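Local coordinates for protein LC-Est1C (Uncultured organism, PDB 3WYD) that probably hydrolyses carboxylic esters, being the C-terminal esterase domain, of alpha/beta hydrolase fold, of a metagenome-derived enzyme, at residues 60-65 against 203-208; 24-29 against 65-70; 148-153 against 181-186. One frame throughout, in Å; residues are numbered along the deposited sequence.

Contact 1: 60-65 against 203-208; sequences GAFMIE and RTFKDV
Phe62, on helix 57-69, and Phe205, in the first turn of helix 205-213, bring their CA atoms to 6.4 Å, and the CA atoms of Glu65, a turn later on its helix, and of Lys206, next after Phe205, lie 7.3 Å apart. The two phenylalanines carry the contact as a T-shaped pair: the edge of the Phe62 ring, led by CD1, descends on the face of Phe205, the planes standing at 90° with the centroids 4.9 Å apart. A chi1 of -162° swings the Phe62 ring away from its own backbone N and sets its edge on the partner, while CB rests over the same face in a CH-pi contact, 4.2 Å from the centroid. Ala61 completes the cradle, its CB lying 4.0 Å from Phe205 CD2, at the ring edge. Glu65 meets Lys206 less intimately: OE2 passes 3.8 Å from Lys206 CB, but the charges engage elsewhere, OE1 with Arg69 and Lys206 NZ with Asp210. Tyr53 and Phe209 extend the aromatic cluster around Phe62, which also packs on Val73 of strand 72-76. Such apolar pairing of an early helix with the C-terminal helix on one face of the central sheet is characteristic of the alpha/beta hydrolase fold.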
ATOM      1  N   GLY A  60      18.055   6.222  10.140  1.00 25.67           N
ATOM      2  CA  GLY A  60      19.058   5.710   9.207  1.00 24.45           C
ATOM      3  C   GLY A  60      19.866   4.520   9.707  1.00 20.90           C
ATOM      4  O   GLY A  60      20.917   4.218   9.150  1.00 21.55           O
ATOM      5  N   ALA A  61      19.359   3.806  10.714  1.00 20.82           N
ATOM      6  CA  ALA A  61      19.996   2.607  11.249  1.00 18.84           C
ATOM      7  C   ALA A  61      20.347   1.598  10.145  1.00 16.19           C
ATOM      8  O   ALA A  61      21.266   0.798  10.285  1.00 18.64           O
ATOM      9  CB  ALA A  61      19.081   1.901  12.275  1.00 18.29           C
ATOM     10  N   PHE A  62      19.489   1.525   9.154  1.00 17.14           N
ATOM     11  CA  PHE A  62      19.728   0.558   8.083  1.00 15.80           C
ATOM     12  C   PHE A  62      21.105   0.740   7.440  1.00 17.32           C
ATOM     13  O   PHE A  62      21.780  -0.238   7.097  1.00 16.65           O
ATOM     14  CB  PHE A  62      18.605   0.703   7.049  1.00 15.14           C
ATOM     15  CG  PHE A  62      18.470  -0.482   6.128  1.00 18.57           C
ATOM     16  CD1 PHE A  62      17.625  -1.536   6.452  1.00 15.73           C
ATOM     17  CD2 PHE A  62      19.172  -0.527   4.923  1.00 17.07           C
ATOM     18  CE1 PHE A  62      17.499  -2.640   5.577  1.00 14.12           C
ATOM     19  CE2 PHE A  62      19.069  -1.631   4.057  1.00 15.52           C
ATOM     20  CZ  PHE A  62      18.170  -2.645   4.336  1.00 13.50           C
ATOM     21  N   MET A  63      21.521   1.985   7.281  1.00 17.19           N
ATOM     22  CA  MET A  63      22.759   2.259   6.571  1.00 17.21           C
ATOM     23  C   MET A  63      24.003   2.048   7.417  1.00 19.92           C
ATOM     24  O   MET A  63      25.051   1.800   6.868  1.00 19.59           O
ATOM     25  CB  MET A  63      22.737   3.675   5.982  1.00 15.99           C
ATOM     26  CG  MET A  63      21.508   3.987   5.186  1.00 15.85           C
ATOM     27  SD  MET A  63      21.264   2.839   3.780  1.00 18.06           S
ATOM     28  CE  MET A  63      19.566   3.230   3.328  1.00 20.64           C
ATOM     29  N   ILE A  64      23.865   2.101   8.746  1.00 19.63           N
ATOM     30  CA  ILE A  64      24.911   1.624   9.667  1.00 20.89           C
ATOM     31  C   ILE A  64      25.223   0.151   9.418  1.00 20.45           C
ATOM     32  O   ILE A  64      26.394  -0.223   9.274  1.00 20.74           O
ATOM     33  CB  ILE A  64      24.498   1.859  11.124  1.00 20.20           C
ATOM     34  CG1 ILE A  64      24.254   3.351  11.333  1.00 25.78           C
ATOM     35  CG2 ILE A  64      25.588   1.356  12.087  1.00 24.68           C
ATOM     36  CD1 ILE A  64      23.717   3.674  12.718  1.00 30.14           C
ATOM     37  N   GLU A  65      24.186  -0.685   9.290  1.00 17.74           N
ATOM     38  CA  GLU A  65      24.452  -2.082   8.987  1.00 19.12           C
ATOM     39  C   GLU A  65      25.163  -2.190   7.613  1.00 18.24           C
ATOM     40  O   GLU A  65      26.081  -2.992   7.460  1.00 17.00           O
ATOM     41  CB  GLU A  65      23.167  -2.931   8.980  1.00 22.18           C
ATOM     42  CG  GLU A  65      22.424  -3.005  10.316  1.00 19.56           C
ATOM     43  CD  GLU A  65      23.090  -3.907  11.346  1.00 29.50           C
ATOM     44  OE1 GLU A  65      24.168  -4.462  11.055  1.00 26.11           O
ATOM     45  OE2 GLU A  65      22.511  -4.100  12.440  1.00 34.25           O
ATOM     46  N   ARG A 203      13.707  -2.780  14.448  1.00 16.07           N
ATOM     47  CA  ARG A 203      14.023  -3.827  15.440  1.00 18.35           C
ATOM     48  C   ARG A 203      14.767  -5.022  14.802  1.00 16.84           C
ATOM     49  O   ARG A 203      15.624  -5.667  15.411  1.00 18.45           O
ATOM     50  CB  ARG A 203      12.699  -4.358  16.038  1.00 18.85           C
ATOM     51  CG  ARG A 203      12.909  -5.521  16.975  1.00 25.30           C
ATOM     52  CD  ARG A 203      11.603  -6.196  17.278  1.00 26.27           C
ATOM     53  NE  ARG A 203      11.757  -7.246  18.265  1.00 27.78           N
ATOM     54  CZ  ARG A 203      11.356  -7.108  19.530  1.00 25.29           C
ATOM     55  NH1 ARG A 203      10.731  -5.990  19.890  1.00 23.26           N
ATOM     56  NH2 ARG A 203      11.416  -8.135  20.360  1.00 29.88           N
ATOM     57  N   THR A 204      14.418  -5.322  13.551  1.00 12.79           N
ATOM     58  CA  THR A 204      14.926  -6.544  12.920  1.00 13.08           C
ATOM     59  C   THR A 204      15.941  -6.277  11.792  1.00 13.77           C
ATOM     60  O   THR A 204      16.273  -7.206  11.044  1.00 12.41           O
ATOM     61  CB  THR A 204      13.802  -7.482  12.406  1.00 12.34           C
ATOM     62  OG1 THR A 204      12.949  -6.780  11.488  1.00 12.63           O
ATOM     63  CG2 THR A 204      12.980  -8.060  13.579  1.00 12.84           C
ATOM     64  N   PHE A 205      16.409  -5.039  11.633  1.00 13.47           N
ATOM     65  CA  PHE A 205      17.455  -4.796  10.645  1.00 13.47           C
ATOM     66  C   PHE A 205      18.649  -5.715  10.842  1.00 13.60           C
ATOM     67  O   PHE A 205      19.200  -6.227   9.861  1.00 13.96           O
ATOM     68  CB  PHE A 205      17.930  -3.354  10.624  1.00 12.42           C
ATOM     69  CG  PHE A 205      16.920  -2.384  10.102  1.00 13.61           C
ATOM     70  CD1 PHE A 205      15.883  -2.780   9.272  1.00 11.02           C
ATOM     71  CD2 PHE A 205      17.078  -1.023  10.363  1.00 16.35           C
ATOM     72  CE1 PHE A 205      14.938  -1.841   8.823  1.00 12.70           C
ATOM     73  CE2 PHE A 205      16.215  -0.078   9.848  1.00 16.98           C
ATOM     74  CZ  PHE A 205      15.133  -0.476   9.067  1.00 17.53           C
ATOM     75  N   LYS A 206      19.014  -5.982  12.093  1.00 15.42           N
ATOM     76  CA  LYS A 206      20.148  -6.889  12.330  1.00 15.04           C
ATOM     77  C   LYS A 206      19.867  -8.284  11.819  1.00 14.27           C
ATOM     78  O   LYS A 206      20.740  -8.916  11.233  1.00 15.48           O
ATOM     79  CB  LYS A 206      20.489  -6.952  13.846  1.00 17.98           C
ATOM     80  CG  LYS A 206      21.716  -7.817  14.143  1.00 25.89           C
ATOM     81  CD  LYS A 206      22.013  -7.869  15.651  1.00 36.26           C
ATOM     82  CE  LYS A 206      23.292  -8.639  15.948  1.00 37.34           C
ATOM     83  NZ  LYS A 206      23.169 -10.080  15.591  1.00 43.03           N
ATOM     84  N   ASP A 207      18.643  -8.762  12.048  1.00 15.00           N
ATOM     85  CA  ASP A 207      18.274 -10.097  11.625  1.00 13.42           C
ATOM     86  C   ASP A 207      18.258 -10.163  10.086  1.00 13.97           C
ATOM     87  O   ASP A 207      18.619 -11.175   9.502  1.00 13.92           O
ATOM     88  CB  ASP A 207      16.895 -10.435  12.164  1.00 15.18           C
ATOM     89  CG  ASP A 207      16.841 -10.360  13.680  1.00 17.95           C
ATOM     90  OD1 ASP A 207      17.237 -11.359  14.306  1.00 21.93           O
ATOM     91  OD2 ASP A 207      16.416  -9.315  14.226  1.00 21.95           O
ATOM     92  N   VAL A 208      17.770  -9.113   9.452  1.00 12.98           N
ATOM     93  CA  VAL A 208      17.756  -9.076   7.972  1.00 12.53           C
ATOM     94  C   VAL A 208      19.177  -9.158   7.388  1.00 13.00           C
ATOM     95  O   VAL A 208      19.434  -9.980   6.489  1.00 11.71           O
ATOM     96  CB  VAL A 208      17.078  -7.786   7.478  1.00 11.35           C
ATOM     97  CG1 VAL A 208      17.263  -7.550   5.974  1.00 13.62           C
ATOM     98  CG2 VAL A 208      15.601  -7.764   7.861  1.00 13.78           C
TER

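Contact 2: 24-29 against 65-70; sequences RLYVPT and EAENRG
Hydrogen bonds from Tyr26 and Thr29 to the carboxylate of Glu67 fasten the end of the edge strand 23-26 and the loop after it to the last turns of helix 57-69. The carboxylate of Glu67 is gripped by three such bonds. Its OE1 accepts two: one from the hydroxyl of Tyr26, with OH to OE1 at 2.6 Å on the anti side and 24° out of the carboxylate plane, and one from the backbone of Thr29, with N to OE1 at 2.9 Å using the syn lone pair in a nearly straight bond of 162°. The other oxygen, OE2, receives the hydroxyl of Thr29 at 2.6 Å from OG1, also on the syn side. Thr29 thus offers main chain and side chain to the two oxygens of one carboxylate, while Tyr26 meets OE1 from the anti side; together they fix the rotation of the group. The Glu67 chain gets there by leaving the helix with CG opposite the backbone N and then bending at chi2, which brings its end to the loop. Tyr26 crosses it at about a right angle, its ring plane 78° from the carboxylate. Three bonds would be expected to stabilise the negative charge of this glutamate. Packing contacts lie alongside: Tyr26 CD2 lies 4.0 Å from Ala66 CB, and Pro28 CG packs 3.7 Å from Gly70 C, where positive phi marks the end of the helix. Strand 23-26 pairs antiparallel with strand 72-76 through Tyr26 and Val73, and on that strand Ala66 rests on Val73 and Pro28 on Ile72. On the helix side turned to helix 205-213, Arg69 grips Glu65 OE1 side-on and reaches Asp210 and Asp213.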
ATOM      1  N   ARG A  24      17.546   6.413  -4.116  1.00 15.87           N
ATOM      2  CA  ARG A  24      18.692   6.786  -3.304  1.00 16.87           C
ATOM      3  C   ARG A  24      19.643   5.620  -3.230  1.00 18.62           C
ATOM      4  O   ARG A  24      19.228   4.457  -3.270  1.00 19.24           O
ATOM      5  CB  ARG A  24      18.278   7.197  -1.880  1.00 19.49           C
ATOM      6  CG  ARG A  24      17.501   8.500  -1.828  1.00 21.09           C
ATOM      7  CD  ARG A  24      18.456   9.708  -1.865  1.00 18.75           C
ATOM      8  NE  ARG A  24      19.614   9.639  -0.960  1.00 22.53           N
ATOM      9  CZ  ARG A  24      19.636  10.061   0.303  1.00 17.88           C
ATOM     10  NH1 ARG A  24      18.545  10.538   0.888  1.00 22.20           N
ATOM     11  NH2 ARG A  24      20.763  10.032   1.003  1.00 23.35           N
ATOM     12  N   LEU A  25      20.918   5.918  -3.119  1.00 16.04           N
ATOM     13  CA  LEU A  25      21.944   4.917  -3.088  1.00 17.05           C
ATOM     14  C   LEU A  25      22.840   5.112  -1.863  1.00 18.10           C
ATOM     15  O   LEU A  25      23.210   6.253  -1.524  1.00 20.22           O
ATOM     16  CB  LEU A  25      22.747   5.011  -4.378  1.00 18.56           C
ATOM     17  CG  LEU A  25      23.485   3.799  -4.900  1.00 22.24           C
ATOM     18  CD1 LEU A  25      22.601   2.608  -5.222  1.00 20.01           C
ATOM     19  CD2 LEU A  25      24.174   4.300  -6.170  1.00 24.90           C
ATOM     20  N   TYR A  26      23.116   4.040  -1.125  1.00 15.96           N
ATOM     21  CA  TYR A  26      24.206   4.041  -0.147  1.00 15.72           C
ATOM     22  C   TYR A  26      25.356   3.204  -0.641  1.00 16.13           C
ATOM     23  O   TYR A  26      25.178   2.046  -1.002  1.00 15.46           O
ATOM     24  CB  TYR A  26      23.768   3.483   1.222  1.00 16.02           C
ATOM     25  CG  TYR A  26      24.877   3.641   2.260  1.00 17.87           C
ATOM     26  CD1 TYR A  26      25.087   4.873   2.875  1.00 19.53           C
ATOM     27  CD2 TYR A  26      25.805   2.628   2.482  1.00 18.51           C
ATOM     28  CE1 TYR A  26      26.150   5.051   3.763  1.00 22.75           C
ATOM     29  CE2 TYR A  26      26.876   2.801   3.344  1.00 21.42           C
ATOM     30  CZ  TYR A  26      27.053   4.039   3.962  1.00 19.59           C
ATOM     31  OH  TYR A  26      28.122   4.215   4.822  1.00 23.46           O
ATOM     32  N   VAL A  27      26.584   3.763  -0.610  1.00 18.97           N
ATOM     33  CA  VAL A  27      27.801   3.055  -1.066  1.00 19.32           C
ATOM     34  C   VAL A  27      28.823   3.019   0.089  1.00 20.17           C
ATOM     35  O   VAL A  27      29.204   4.085   0.617  1.00 21.31           O
ATOM     36  CB  VAL A  27      28.406   3.770  -2.319  1.00 19.30           C
ATOM     37  CG1 VAL A  27      29.732   3.126  -2.763  1.00 20.78           C
ATOM     38  CG2 VAL A  27      27.439   3.737  -3.477  1.00 21.12           C
ATOM     39  N   PRO A  28      29.182   1.819   0.578  1.00 19.99           N
ATOM     40  CA  PRO A  28      30.091   1.748   1.732  1.00 20.89           C
ATOM     41  C   PRO A  28      31.430   2.398   1.469  1.00 22.65           C
ATOM     42  O   PRO A  28      31.868   2.490   0.325  1.00 23.19           O
ATOM     43  CB  PRO A  28      30.304   0.253   1.956  1.00 22.66           C
ATOM     44  CG  PRO A  28      29.108  -0.378   1.339  1.00 23.43           C
ATOM     45  CD  PRO A  28      28.700   0.480   0.199  1.00 16.61           C
ATOM     46  N   THR A  29      32.028   2.907   2.535  1.00 24.44           N
ATOM     47  CA  THR A  29      33.331   3.545   2.412  1.00 26.79           C
ATOM     48  C   THR A  29      34.374   2.590   1.846  1.00 27.56           C
ATOM     49  O   THR A  29      35.391   3.038   1.326  1.00 30.06           O
ATOM     50  CB  THR A  29      33.829   4.079   3.776  1.00 22.45           C
ATOM     51  OG1 THR A  29      33.992   2.992   4.686  1.00 28.89           O
ATOM     52  CG2 THR A  29      32.868   5.097   4.348  1.00 28.88           C
ATOM     53  N   GLU A  65      24.186  -0.685   9.290  1.00 17.74           N
ATOM     54  CA  GLU A  65      24.452  -2.082   8.987  1.00 19.12           C
ATOM     55  C   GLU A  65      25.163  -2.190   7.613  1.00 18.24           C
ATOM     56  O   GLU A  65      26.081  -2.992   7.460  1.00 17.00           O
ATOM     57  CB  GLU A  65      23.167  -2.931   8.980  1.00 22.18           C
ATOM     58  CG  GLU A  65      22.424  -3.005  10.316  1.00 19.56           C
ATOM     59  CD  GLU A  65      23.090  -3.907  11.346  1.00 29.50           C
ATOM     60  OE1 GLU A  65      24.168  -4.462  11.055  1.00 26.11           O
ATOM     61  OE2 GLU A  65      22.511  -4.100  12.440  1.00 34.25           O
ATOM     62  N   ALA A  66      24.647  -1.511   6.586  1.00 16.23           N
ATOM     63  CA  ALA A  66      25.236  -1.600   5.231  1.00 16.48           C
ATOM     64  C   ALA A  66      26.714  -1.206   5.232  1.00 15.68           C
ATOM     65  O   ALA A  66      27.510  -1.823   4.563  1.00 17.89           O
ATOM     66  CB  ALA A  66      24.481  -0.723   4.235  1.00 15.38           C
ATOM     67  N   GLU A  67      27.051  -0.137   5.950  1.00 17.09           N
ATOM     68  CA  GLU A  67      28.431   0.312   6.053  1.00 19.01           C
ATOM     69  C   GLU A  67      29.262  -0.708   6.811  1.00 18.78           C
ATOM     70  O   GLU A  67      30.355  -1.091   6.344  1.00 21.06           O
ATOM     71  CB  GLU A  67      28.438   1.659   6.783  1.00 19.38           C
ATOM     72  CG  GLU A  67      29.857   2.185   7.087  1.00 19.57           C
ATOM     73  CD  GLU A  67      30.726   2.278   5.858  1.00 23.49           C
ATOM     74  OE1 GLU A  67      30.257   2.749   4.791  1.00 21.12           O
ATOM     75  OE2 GLU A  67      31.942   2.028   6.022  1.00 29.26           O
ATOM     76  N   ASN A  68      28.737  -1.201   7.928  1.00 20.92           N
ATOM     77  CA  ASN A  68      29.500  -2.152   8.750  1.00 21.30           C
ATOM     78  C   ASN A  68      29.792  -3.441   7.985  1.00 20.66           C
ATOM     79  O   ASN A  68      30.880  -4.013   8.095  1.00 23.93           O
ATOM     80  CB  ASN A  68      28.787  -2.443  10.067  1.00 21.74           C
ATOM     81  CG  ASN A  68      28.836  -1.263  11.016  1.00 28.15           C
ATOM     82  OD1 ASN A  68      29.548  -0.281  10.763  1.00 28.80           O
ATOM     83  ND2 ASN A  68      28.056  -1.336  12.085  1.00 26.97           N
ATOM     84  N   ARG A  69      28.840  -3.884   7.166  1.00 19.57           N
ATOM     85  CA  ARG A  69      28.928  -5.215   6.586  1.00 18.60           C
ATOM     86  C   ARG A  69      29.277  -5.159   5.081  1.00 17.89           C
ATOM     87  O   ARG A  69      29.587  -6.198   4.470  1.00 20.37           O
ATOM     88  CB  ARG A  69      27.613  -5.964   6.800  1.00 18.01           C
ATOM     89  CG  ARG A  69      27.150  -6.010   8.229  1.00 17.28           C
ATOM     90  CD  ARG A  69      25.847  -6.719   8.294  1.00 19.05           C
ATOM     91  NE  ARG A  69      25.189  -6.613   9.603  1.00 18.39           N
ATOM     92  CZ  ARG A  69      24.675  -7.646  10.259  1.00 16.94           C
ATOM     93  NH1 ARG A  69      24.860  -8.900   9.825  1.00 18.35           N
ATOM     94  NH2 ARG A  69      23.986  -7.432  11.369  1.00 18.39           N
ATOM     95  N   GLY A  70      29.289  -3.961   4.508  1.00 18.31           N
ATOM     96  CA  GLY A  70      29.751  -3.755   3.134  1.00 15.98           C
ATOM     97  C   GLY A  70      28.734  -4.042   2.041  1.00 16.66           C
ATOM     98  O   GLY A  70      29.059  -4.642   1.040  1.00 18.15           O
TER

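Contact 3: 148-153 against 181-186; sequences GMANIA and KKHGTE
The Schellman motif that ends helix 171-181, with Gly184 as its C-prime residue, presents His183 and Thr185 to Ala150 and Ala153 of the 3-10 turn and loop between strands 136-140 and 157-162. Within the motif Gly184 N bonds to Lys181 O and Thr185 N reaches back to Ala180 O, so the chain turns sharply at a glycine of positive phi and sets off toward strand 187-192. His183 lays its imidazole flat against the methyl of Ala150, a CH-pi contact in which CB stands 3.5 Å from the ring centroid and only 6° off its normal. The chi1 of -69°, with CG anti to the carbonyl carbon, swings the ring across to that methyl. Behind the ring, His183 CB touches Ala153 CB at 3.8 Å. The methyl of Ala153 also packs 3.6 Å from the OG1 of Thr185, a hydroxyl whose own bond goes to Ala180 O in the helix. Where the backbones come closest, Thr185 CA directs its hydrogen at the carbonyl O of Ala153 over 3.5 Å, with an angle of 156° at the hydrogen. No conventional hydrogen bond joins the segments directly; waters do that work. One donates to both Met149 O and Thr185 OG1. A second gives a hydrogen to Ala153 O and accepts from Glu186 N, and a third donates to Ala153 O and, weakly, to Gly184 O. Toward helix 118-129, Met149 and Ile152 pack on Trp124 and Met128. The chemistry therefore implies a joint of one methyl over the imidazole face and a second beside His183 CB and Thr185 OG1, in which waters satisfy carbonyls that the opposing backbone does not pair.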
ATOM      1  N   GLY A 148       1.853 -18.232  -4.952  1.00 18.48           N
ATOM      2  CA  GLY A 148       3.093 -17.945  -5.660  1.00 19.38           C
ATOM      3  C   GLY A 148       4.357 -18.372  -4.928  1.00 17.23           C
ATOM      4  O   GLY A 148       5.463 -18.165  -5.410  1.00 16.76           O
ATOM      5  N   MET A 149       4.210 -18.909  -3.729  1.00 17.35           N
ATOM      6  CA  MET A 149       5.389 -19.265  -2.947  1.00 15.79           C
ATOM      7  C   MET A 149       6.181 -20.421  -3.595  1.00 15.31           C
ATOM      8  O   MET A 149       7.420 -20.508  -3.449  1.00 13.88           O
ATOM      9  CB  MET A 149       4.988 -19.565  -1.498  1.00 14.18           C
ATOM     10  CG  MET A 149       4.409 -18.287  -0.763  1.00 14.94           C
ATOM     11  SD  MET A 149       5.579 -16.982  -0.525  1.00 18.36           S
ATOM     12  CE  MET A 149       6.637 -17.739   0.694  1.00 16.63           C
ATOM     13  N   ALA A 150       5.525 -21.305  -4.366  1.00 15.62           N
ATOM     14  CA  ALA A 150       6.280 -22.365  -5.007  1.00 15.16           C
ATOM     15  C   ALA A 150       7.358 -21.849  -6.006  1.00 14.25           C
ATOM     16  O   ALA A 150       8.463 -22.407  -6.109  1.00 17.50           O
ATOM     17  CB  ALA A 150       5.286 -23.309  -5.751  1.00 18.78           C
ATOM     18  N   ASN A 151       7.026 -20.697  -6.611  1.00 16.43           N
ATOM     19  CA  ASN A 151       7.854 -19.987  -7.602  1.00 17.48           C
ATOM     20  C   ASN A 151       9.199 -19.565  -7.024  1.00 16.92           C
ATOM     21  O   ASN A 151      10.180 -19.444  -7.765  1.00 17.15           O
ATOM     22  CB  ASN A 151       7.160 -18.664  -8.081  1.00 18.29           C
ATOM     23  CG  ASN A 151       6.016 -18.905  -9.046  1.00 30.32           C
ATOM     24  OD1 ASN A 151       5.599 -20.040  -9.254  1.00 43.02           O
ATOM     25  ND2 ASN A 151       5.494 -17.823  -9.635  1.00 35.69           N
ATOM     26  N   ILE A 152       9.214 -19.330  -5.713  1.00 13.03           N
ATOM     27  CA  ILE A 152      10.381 -18.746  -5.025  1.00 11.89           C
ATOM     28  C   ILE A 152      10.863 -19.662  -3.895  1.00 11.31           C
ATOM     29  O   ILE A 152      11.573 -19.230  -2.986  1.00 13.09           O
ATOM     30  CB  ILE A 152      10.087 -17.297  -4.481  1.00 11.94           C
ATOM     31  CG1 ILE A 152       8.870 -17.300  -3.550  1.00 11.23           C
ATOM     32  CG2 ILE A 152       9.855 -16.360  -5.651  1.00 14.89           C
ATOM     33  CD1 ILE A 152       8.665 -15.924  -2.830  1.00 13.25           C
ATOM     34  N   ALA A 153      10.506 -20.946  -3.964  1.00 11.26           N
ATOM     35  CA  ALA A 153      10.917 -21.887  -2.918  1.00 11.70           C
ATOM     36  C   ALA A 153      12.420 -22.096  -2.825  1.00 11.61           C
ATOM     37  O   ALA A 153      12.910 -22.538  -1.797  1.00 13.30           O
ATOM     38  CB  ALA A 153      10.195 -23.228  -3.102  1.00 12.46           C
ATOM     39  N   LYS A 181       6.512 -23.472   3.440  1.00 10.40           N
ATOM     40  CA  LYS A 181       6.918 -24.759   4.007  1.00 10.43           C
ATOM     41  C   LYS A 181       6.391 -25.958   3.213  1.00  9.85           C
ATOM     42  O   LYS A 181       7.043 -27.026   3.170  1.00 10.44           O
ATOM     43  CB  LYS A 181       6.500 -24.839   5.465  1.00 10.61           C
ATOM     44  CG  LYS A 181       7.320 -23.893   6.349  1.00 12.49           C
ATOM     45  CD  LYS A 181       6.863 -23.988   7.803  1.00 18.85           C
ATOM     46  CE  LYS A 181       7.883 -23.317   8.726  1.00 28.07           C
ATOM     47  NZ  LYS A 181       8.936 -24.287   9.207  1.00 21.56           N
ATOM     48  N   LYS A 182       5.246 -25.770   2.541  1.00 10.46           N
ATOM     49  CA  LYS A 182       4.681 -26.819   1.693  1.00  9.98           C
ATOM     50  C   LYS A 182       5.463 -27.047   0.399  1.00  9.34           C
ATOM     51  O   LYS A 182       5.196 -28.015  -0.326  1.00 12.00           O
ATOM     52  CB  LYS A 182       3.204 -26.534   1.398  1.00 12.06           C
ATOM     53  CG  LYS A 182       2.337 -26.472   2.635  1.00 12.03           C
ATOM     54  CD  LYS A 182       0.883 -26.169   2.224  1.00 11.97           C
ATOM     55  CE  LYS A 182       0.026 -26.161   3.454  1.00 13.92           C
ATOM     56  NZ  LYS A 182      -1.392 -25.828   3.076  1.00 18.36           N
ATOM     57  N   HIS A 183       6.494 -26.238   0.165  1.00 10.30           N
ATOM     58  CA  HIS A 183       7.334 -26.420  -1.004  1.00 11.09           C
ATOM     59  C   HIS A 183       8.810 -26.523  -0.641  1.00 13.12           C
ATOM     60  O   HIS A 183       9.656 -26.456  -1.517  1.00 12.92           O
ATOM     61  CB  HIS A 183       7.129 -25.219  -1.945  1.00 11.56           C
ATOM     62  CG  HIS A 183       5.780 -25.214  -2.547  1.00 10.90           C
ATOM     63  ND1 HIS A 183       5.397 -26.160  -3.474  1.00 12.64           N
ATOM     64  CD2 HIS A 183       4.660 -24.540  -2.193  1.00 16.57           C
ATOM     65  CE1 HIS A 183       4.100 -26.026  -3.710  1.00 14.21           C
ATOM     66  NE2 HIS A 183       3.643 -25.023  -2.975  1.00 16.16           N
ATOM     67  N   GLY A 184       9.122 -26.734   0.644  1.00 12.56           N
ATOM     68  CA  GLY A 184      10.497 -26.993   1.071  1.00 11.18           C
ATOM     69  C   GLY A 184      11.374 -25.762   1.062  1.00 12.28           C
ATOM     70  O   GLY A 184      12.608 -25.881   1.087  1.00 14.04           O
ATOM     71  N   THR A 185      10.755 -24.596   1.271  1.00 10.79           N
ATOM     72  CA  THR A 185      11.541 -23.345   1.283  1.00 10.97           C
ATOM     73  C   THR A 185      12.409 -23.312   2.538  1.00  9.53           C
ATOM     74  O   THR A 185      11.939 -23.643   3.629  1.00 13.49           O
ATOM     75  CB  THR A 185      10.575 -22.146   1.338  1.00  9.45           C
ATOM     76  OG1 THR A 185       9.609 -22.286   0.289  1.00 11.43           O
ATOM     77  CG2 THR A 185      11.257 -20.833   1.153  1.00 13.05           C
ATOM     78  N   GLU A 186      13.605 -22.731   2.416  1.00 11.96           N
ATOM     79  CA  GLU A 186      14.365 -22.382   3.609  1.00 11.84           C
ATOM     80  C   GLU A 186      13.828 -21.063   4.145  1.00 10.57           C
ATOM     81  O   GLU A 186      13.969 -20.026   3.506  1.00 11.29           O
ATOM     82  CB  GLU A 186      15.860 -22.272   3.295  1.00 11.76           C
ATOM     83  CG  GLU A 186      16.662 -21.950   4.566  1.00 11.99           C
ATOM     84  CD  GLU A 186      18.112 -21.622   4.338  1.00 15.44           C
ATOM     85  OE1 GLU A 186      18.638 -21.757   3.204  1.00 18.30           O
ATOM     86  OE2 GLU A 186      18.694 -21.251   5.389  1.00 21.08           O
TER
HETATM   87  O   HOH W   1       8.645 -19.850  -1.026  1.00 12.18           O
HETATM   88  O   HOH W   2      14.741 -21.590   0.058  1.00 16.49           O
HETATM   89  O   HOH W   3      14.113 -25.212  -1.825  1.00 29.19           O

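How the contacts relate
From the N terminus, 24-29 at the end of edge strand 23-26 opens contact 2. The chain passes through strand 37-43 and the short helix 52-55 to helix 57-69, where 60-65 opens contact 1 before 65-70 closes contact 2; only 203-208, near the C terminus, closes contact 1. The two loops therefore cross. Glu65 belongs to both ranges, though it meets the opposite segment only in contact 1, and Met63 packs against Tyr26 between them. Contact 3, wholly within the long loop of contact 1, joins the connection between strands 136-140 and 157-162 to that between helix 171-181 and strand 187-192; its centre is about 26 Å from that of contact 1, on the opposite side of the chain's centre.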